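Local structure of putative peptide ABC-transport system periplasmic peptide-binding protein (Campylobacter jejuni, 4OEV) at residues 3-15 / 188-200. The protein binds nickel(II) outside the cytoplasm and probably delivers it to an ABC-type importer. Numbering follows the deposited sequence.
Sequences PKDTLIIAVENEI and KTPRLIIKHIFDP
Glu14 lies over the imidazole of His196 like a lid: its carboxylate plane is turned only 12° from the ring plane, with CD 3.7 Å above the ring centre, while CG makes a CH-pi contact with the same face. The carboxylate gets there because Glu14 CG sits between backbone N and carbonyl carbon (chi1 55°) and the chain then runs out extended. His196 suits this place because its flat ring offers a face to Glu14 while ND1 is hydrogen-bonded to Gly171 O; at the ring edge, carbon CD2 comes to 3.1 Å from Glu12 O. A carboxylate stacked so closely would probably favour a positively charged ring.

Strands 6-11 and 191-196 run parallel, 12° apart, as neighbours in a mixed sheet of the solute-binding protein fold; Ile8 and Ala10 bond through their backbones to Asp213 and Ala214. Leu7 and Ile9 both donate and accept: Leu7 N to Arg191 O, Ile193 N to Leu7 O, Ile9 N to Ile193 O (2.8 Å) and Lys195 N to Ile9 O. On the face carrying Leu7, Ile9, Val11, Leu192 and Ile194, branched aliphatic chains interlock: Ile9 CD1 meets Leu192 CD1 at 4.0 Å, and Val11 CG2 meets Ile194 CG2 at 3.6 Å.

On the other face Thr6 and Arg191 lie side by side. Arg191 NH2 bonds Thr6 OG1 (3.2 Å) within the guanidinium plane. Threonine suits because its hydroxyl accepts this bond while donating to Asp5 OD1; the long arginine also reaches Glu175 in a salt bridge through NE. Beyond the strands Glu12 OE1 is hydrogen-bonded to ND1 of His481, a nickel ligand.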
loop_
_atom_site.group_PDB
_atom_site.type_symbol
_atom_site.label_atom_id
_atom_site.label_comp_id
_atom_site.label_asym_id
_atom_site.label_seq_id
_atom_site.Cartn_x
_atom_site.Cartn_y
_atom_site.Cartn_z
ATOM N N PRO A 3 8.427 16.108 -25.529
ATOM C CA PRO A 3 8.180 17.559 -25.600
ATOM C C PRO A 3 8.154 18.176 -24.199
ATOM O O PRO A 3 7.870 17.493 -23.207
ATOM C CB PRO A 3 6.800 17.673 -26.255
ATOM C CG PRO A 3 6.461 16.342 -26.787
ATOM C CD PRO A 3 7.493 15.335 -26.367
ATOM N N LYS A 4 8.424 19.469 -24.139
ATOM C CA LYS A 4 8.492 20.195 -22.884
ATOM C C LYS A 4 7.111 20.253 -22.195
ATOM O O LYS A 4 7.017 20.429 -20.980
ATOM C CB LYS A 4 9.076 21.587 -23.173
ATOM C CG LYS A 4 9.474 22.442 -21.979
ATOM C CD LYS A 4 9.772 23.883 -22.423
ATOM C CE LYS A 4 9.519 24.929 -21.332
ATOM N NZ LYS A 4 10.787 25.121 -20.536
ATOM N N ASP A 5 6.043 20.059 -22.962
ATOM C CA ASP A 5 4.688 20.193 -22.411
ATOM C C ASP A 5 4.086 18.854 -22.018
ATOM O O ASP A 5 2.918 18.776 -21.627
ATOM C CB ASP A 5 3.787 20.919 -23.422
ATOM C CG ASP A 5 3.359 20.034 -24.599
ATOM O OD1 ASP A 5 3.955 18.972 -24.853
ATOM O OD2 ASP A 5 2.446 20.446 -25.335
ATOM N N THR A 6 4.905 17.807 -22.084
ATOM C CA THR A 6 4.465 16.449 -21.794
ATOM C C THR A 6 5.334 15.842 -20.684
ATOM O O THR A 6 6.558 15.964 -20.750
ATOM C CB THR A 6 4.565 15.544 -23.053
ATOM O OG1 THR A 6 3.755 16.065 -24.112
ATOM C CG2 THR A 6 4.159 14.114 -22.747
ATOM N N LEU A 7 4.695 15.232 -19.673
ATOM C CA LEU A 7 5.392 14.465 -18.632
ATOM C C LEU A 7 5.123 12.990 -18.863
ATOM O O LEU A 7 3.991 12.596 -19.009
ATOM C CB LEU A 7 4.905 14.838 -17.231
ATOM C CG LEU A 7 5.563 16.054 -16.569
ATOM C CD1 LEU A 7 5.040 16.278 -15.153
ATOM C CD2 LEU A 7 7.089 15.961 -16.612
ATOM N N ILE A 8 6.154 12.149 -18.907
ATOM C CA ILE A 8 5.894 10.720 -19.018
ATOM C C ILE A 8 6.501 10.042 -17.826
ATOM O O ILE A 8 7.706 10.092 -17.633
ATOM C CB ILE A 8 6.456 10.109 -20.297
ATOM C CG1 ILE A 8 6.015 10.931 -21.507
ATOM C CG2 ILE A 8 6.076 8.628 -20.390
ATOM C CD1 ILE A 8 6.273 10.290 -22.802
ATOM N N ILE A 9 5.656 9.435 -17.001
ATOM C CA ILE A 9 6.131 8.819 -15.759
ATOM C C ILE A 9 5.827 7.337 -15.720
ATOM O O ILE A 9 4.694 6.922 -15.918
ATOM C CB ILE A 9 5.488 9.455 -14.521
ATOM C CG1 ILE A 9 5.637 10.980 -14.527
ATOM C CG2 ILE A 9 6.008 8.825 -13.231
ATOM C CD1 ILE A 9 4.973 11.603 -13.333
ATOM N N ALA A 10 6.857 6.544 -15.436
ATOM C CA ALA A 10 6.677 5.121 -15.245
ATOM C C ALA A 10 6.109 4.833 -13.867
ATOM O O ALA A 10 6.557 5.388 -12.856
ATOM C CB ALA A 10 8.037 4.368 -15.411
ATOM N N VAL A 11 5.165 3.904 -13.826
ATOM C CA VAL A 11 4.606 3.436 -12.559
ATOM C C VAL A 11 4.511 1.910 -12.564
ATOM O O VAL A 11 4.048 1.323 -13.549
ATOM C CB VAL A 11 3.229 4.062 -12.296
ATOM C CG1 VAL A 11 2.589 3.405 -11.074
ATOM C CG2 VAL A 11 3.404 5.564 -12.050
ATOM N N GLU A 12 4.947 1.275 -11.482
ATOM C CA GLU A 12 4.993 -0.227 -11.446
ATOM C C GLU A 12 3.619 -0.920 -11.654
ATOM O O GLU A 12 3.494 -1.848 -12.482
ATOM C CB GLU A 12 5.610 -0.686 -10.148
ATOM C CG GLU A 12 5.761 -2.224 -10.032
ATOM C CD GLU A 12 6.152 -2.634 -8.661
ATOM O OE1 GLU A 12 6.295 -1.721 -7.823
ATOM O OE2 GLU A 12 6.315 -3.857 -8.401
ATOM N N ASN A 13 2.593 -0.424 -10.943
ATOM C CA ASN A 13 1.269 -1.037 -10.911
ATOM C C ASN A 13 0.244 -0.182 -11.633
ATOM O O ASN A 13 0.388 1.035 -11.689
ATOM C CB ASN A 13 0.833 -1.244 -9.457
ATOM C CG ASN A 13 1.796 -2.110 -8.700
ATOM O OD1 ASN A 13 1.828 -3.316 -8.912
ATOM N ND2 ASN A 13 2.597 -1.507 -7.814
ATOM N N GLU A 14 -0.753 -0.832 -12.209
ATOM C CA GLU A 14 -1.863 -0.168 -12.819
ATOM C C GLU A 14 -3.125 -0.611 -12.077
ATOM O O GLU A 14 -3.061 -1.377 -11.104
ATOM C CB GLU A 14 -1.935 -0.496 -14.309
ATOM C CG GLU A 14 -1.985 -1.977 -14.618
ATOM C CD GLU A 14 -2.112 -2.266 -16.104
ATOM O OE1 GLU A 14 -2.267 -1.301 -16.893
ATOM O OE2 GLU A 14 -2.072 -3.466 -16.474
ATOM N N ILE A 15 -4.258 -0.105 -12.519
ATOM C CA ILE A 15 -5.544 -0.526 -11.964
ATOM C C ILE A 15 -6.559 -0.680 -13.094
ATOM O O ILE A 15 -6.592 0.146 -14.030
ATOM C CB ILE A 15 -6.031 0.467 -10.906
ATOM C CG1 ILE A 15 -7.371 0.003 -10.303
ATOM C CG2 ILE A 15 -6.224 1.907 -11.507
ATOM C CD1 ILE A 15 -7.623 0.636 -8.966
ATOM N N LYS A 188 0.608 22.605 -14.110
ATOM C CA LYS A 188 1.677 23.246 -14.866
ATOM C C LYS A 188 1.975 22.592 -16.211
ATOM O O LYS A 188 2.086 23.288 -17.237
ATOM C CB LYS A 188 2.935 23.322 -14.018
ATOM C CG LYS A 188 2.771 24.232 -12.830
ATOM C CD LYS A 188 4.083 24.893 -12.493
ATOM C CE LYS A 188 4.139 25.289 -11.031
ATOM N NZ LYS A 188 5.518 25.724 -10.679
ATOM N N THR A 189 2.079 21.266 -16.226
ATOM C CA THR A 189 2.334 20.562 -17.470
ATOM C C THR A 189 1.028 20.056 -18.029
ATOM O O THR A 189 0.338 19.257 -17.395
ATOM C CB THR A 189 3.328 19.416 -17.243
ATOM O OG1 THR A 189 4.527 19.987 -16.720
ATOM C CG2 THR A 189 3.648 18.678 -18.536
ATOM N N PRO A 190 0.668 20.543 -19.223
ATOM C CA PRO A 190 -0.638 20.276 -19.834
ATOM C C PRO A 190 -0.855 18.791 -20.139
ATOM O O PRO A 190 -1.984 18.321 -20.060
ATOM C CB PRO A 190 -0.610 21.117 -21.115
ATOM C CG PRO A 190 0.803 21.349 -21.395
ATOM C CD PRO A 190 1.507 21.398 -20.077
ATOM N N ARG A 191 0.200 18.072 -20.503
ATOM C CA ARG A 191 0.041 16.681 -20.904
ATOM C C ARG A 191 0.792 15.726 -19.972
ATOM O O ARG A 191 1.980 15.926 -19.687
ATOM C CB ARG A 191 0.529 16.534 -22.347
ATOM C CG ARG A 191 0.099 15.276 -23.059
ATOM C CD ARG A 191 -0.046 15.514 -24.579
ATOM N NE ARG A 191 -0.252 14.234 -25.259
ATOM C CZ ARG A 191 0.724 13.489 -25.767
ATOM N NH1 ARG A 191 0.448 12.327 -26.350
ATOM N NH2 ARG A 191 1.981 13.906 -25.696
ATOM N N LEU A 192 0.105 14.672 -19.518
ATOM C CA LEU A 192 0.685 13.702 -18.591
ATOM C C LEU A 192 0.357 12.268 -18.975
ATOM O O LEU A 192 -0.797 11.911 -19.164
ATOM C CB LEU A 192 0.220 13.975 -17.150
ATOM C CG LEU A 192 0.549 12.909 -16.089
ATOM C CD1 LEU A 192 2.068 12.705 -15.914
ATOM C CD2 LEU A 192 -0.115 13.231 -14.760
ATOM N N ILE A 193 1.391 11.433 -19.030
ATOM C CA ILE A 193 1.247 10.027 -19.388
ATOM C C ILE A 193 1.867 9.100 -18.330
ATOM O O ILE A 193 3.011 9.266 -17.953
ATOM C CB ILE A 193 1.885 9.768 -20.768
ATOM C CG1 ILE A 193 1.093 10.540 -21.838
ATOM C CG2 ILE A 193 1.904 8.325 -21.086
ATOM C CD1 ILE A 193 1.617 10.352 -23.269
ATOM N N ILE A 194 1.058 8.178 -17.810
ATOM C CA ILE A 194 1.483 7.187 -16.836
ATOM C C ILE A 194 1.682 5.855 -17.542
ATOM O O ILE A 194 0.733 5.192 -17.970
ATOM C CB ILE A 194 0.464 7.032 -15.688
ATOM C CG1 ILE A 194 0.133 8.402 -15.092
ATOM C CG2 ILE A 194 0.948 5.934 -14.642
ATOM C CD1 ILE A 194 1.280 9.067 -14.378
ATOM N N LYS A 195 2.938 5.468 -17.665
ATOM C CA LYS A 195 3.295 4.288 -18.409
ATOM C C LYS A 195 3.447 3.097 -17.464
ATOM O O LYS A 195 4.047 3.197 -16.379
ATOM C CB LYS A 195 4.585 4.553 -19.196
ATOM C CG LYS A 195 4.883 3.540 -20.253
ATOM C CD LYS A 195 6.018 4.022 -21.177
ATOM C CE LYS A 195 6.375 2.913 -22.122
ATOM N NZ LYS A 195 7.384 3.330 -23.121
ATOM N N HIS A 196 2.875 1.972 -17.868
ATOM C CA HIS A 196 2.910 0.786 -17.032
ATOM C C HIS A 196 4.203 0.021 -17.217
ATOM O O HIS A 196 4.348 -0.716 -18.192
ATOM C CB HIS A 196 1.742 -0.144 -17.343
ATOM C CG HIS A 196 1.753 -1.411 -16.526
ATOM N ND1 HIS A 196 1.492 -2.650 -17.068
ATOM C CD2 HIS A 196 1.979 -1.618 -15.204
ATOM C CE1 HIS A 196 1.579 -3.573 -16.119
ATOM N NE2 HIS A 196 1.868 -2.972 -14.975
ATOM N N ILE A 197 5.135 0.168 -16.278
ATOM C CA ILE A 197 6.409 -0.584 -16.370
ATOM C C ILE A 197 6.708 -1.245 -15.044
ATOM O O ILE A 197 7.183 -0.579 -14.106
ATOM C CB ILE A 197 7.589 0.329 -16.798
ATOM C CG1 ILE A 197 7.296 0.973 -18.148
ATOM C CG2 ILE A 197 8.911 -0.486 -16.847
ATOM C CD1 ILE A 197 8.388 1.972 -18.618
ATOM N N PHE A 198 6.440 -2.556 -14.953
ATOM C CA PHE A 198 6.525 -3.224 -13.656
ATOM C C PHE A 198 7.903 -3.851 -13.386
ATOM O O PHE A 198 8.103 -4.470 -12.339
ATOM C CB PHE A 198 5.382 -4.263 -13.514
ATOM C CG PHE A 198 5.589 -5.607 -14.246
ATOM C CD1 PHE A 198 6.481 -5.763 -15.308
ATOM C CD2 PHE A 198 4.837 -6.730 -13.849
ATOM C CE1 PHE A 198 6.633 -6.995 -15.953
ATOM C CE2 PHE A 198 4.983 -7.965 -14.490
ATOM C CZ PHE A 198 5.894 -8.099 -15.545
ATOM N N ASP A 199 8.836 -3.682 -14.321
ATOM C CA ASP A 199 10.208 -4.195 -14.176
ATOM C C ASP A 199 11.176 -3.012 -14.278
ATOM O O ASP A 199 11.219 -2.368 -15.310
ATOM C CB ASP A 199 10.498 -5.242 -15.254
ATOM C CG ASP A 199 11.886 -5.885 -15.126
ATOM O OD1 ASP A 199 11.995 -7.083 -15.462
ATOM O OD2 ASP A 199 12.858 -5.217 -14.690
ATOM N N PRO A 200 11.900 -2.696 -13.183
ATOM C CA PRO A 200 12.782 -1.520 -13.087
ATOM C C PRO A 200 13.993 -1.571 -14.045
ATOM O O PRO A 200 14.575 -0.511 -14.378
ATOM C CB PRO A 200 13.270 -1.558 -11.629
ATOM C CG PRO A 200 13.192 -3.090 -11.243
ATOM C CD PRO A 200 11.969 -3.563 -11.977
HETATM O O HOH W 1 6.225 21.484 -18.080
HETATM O O HOH W 2 9.148 -4.086 -9.433
#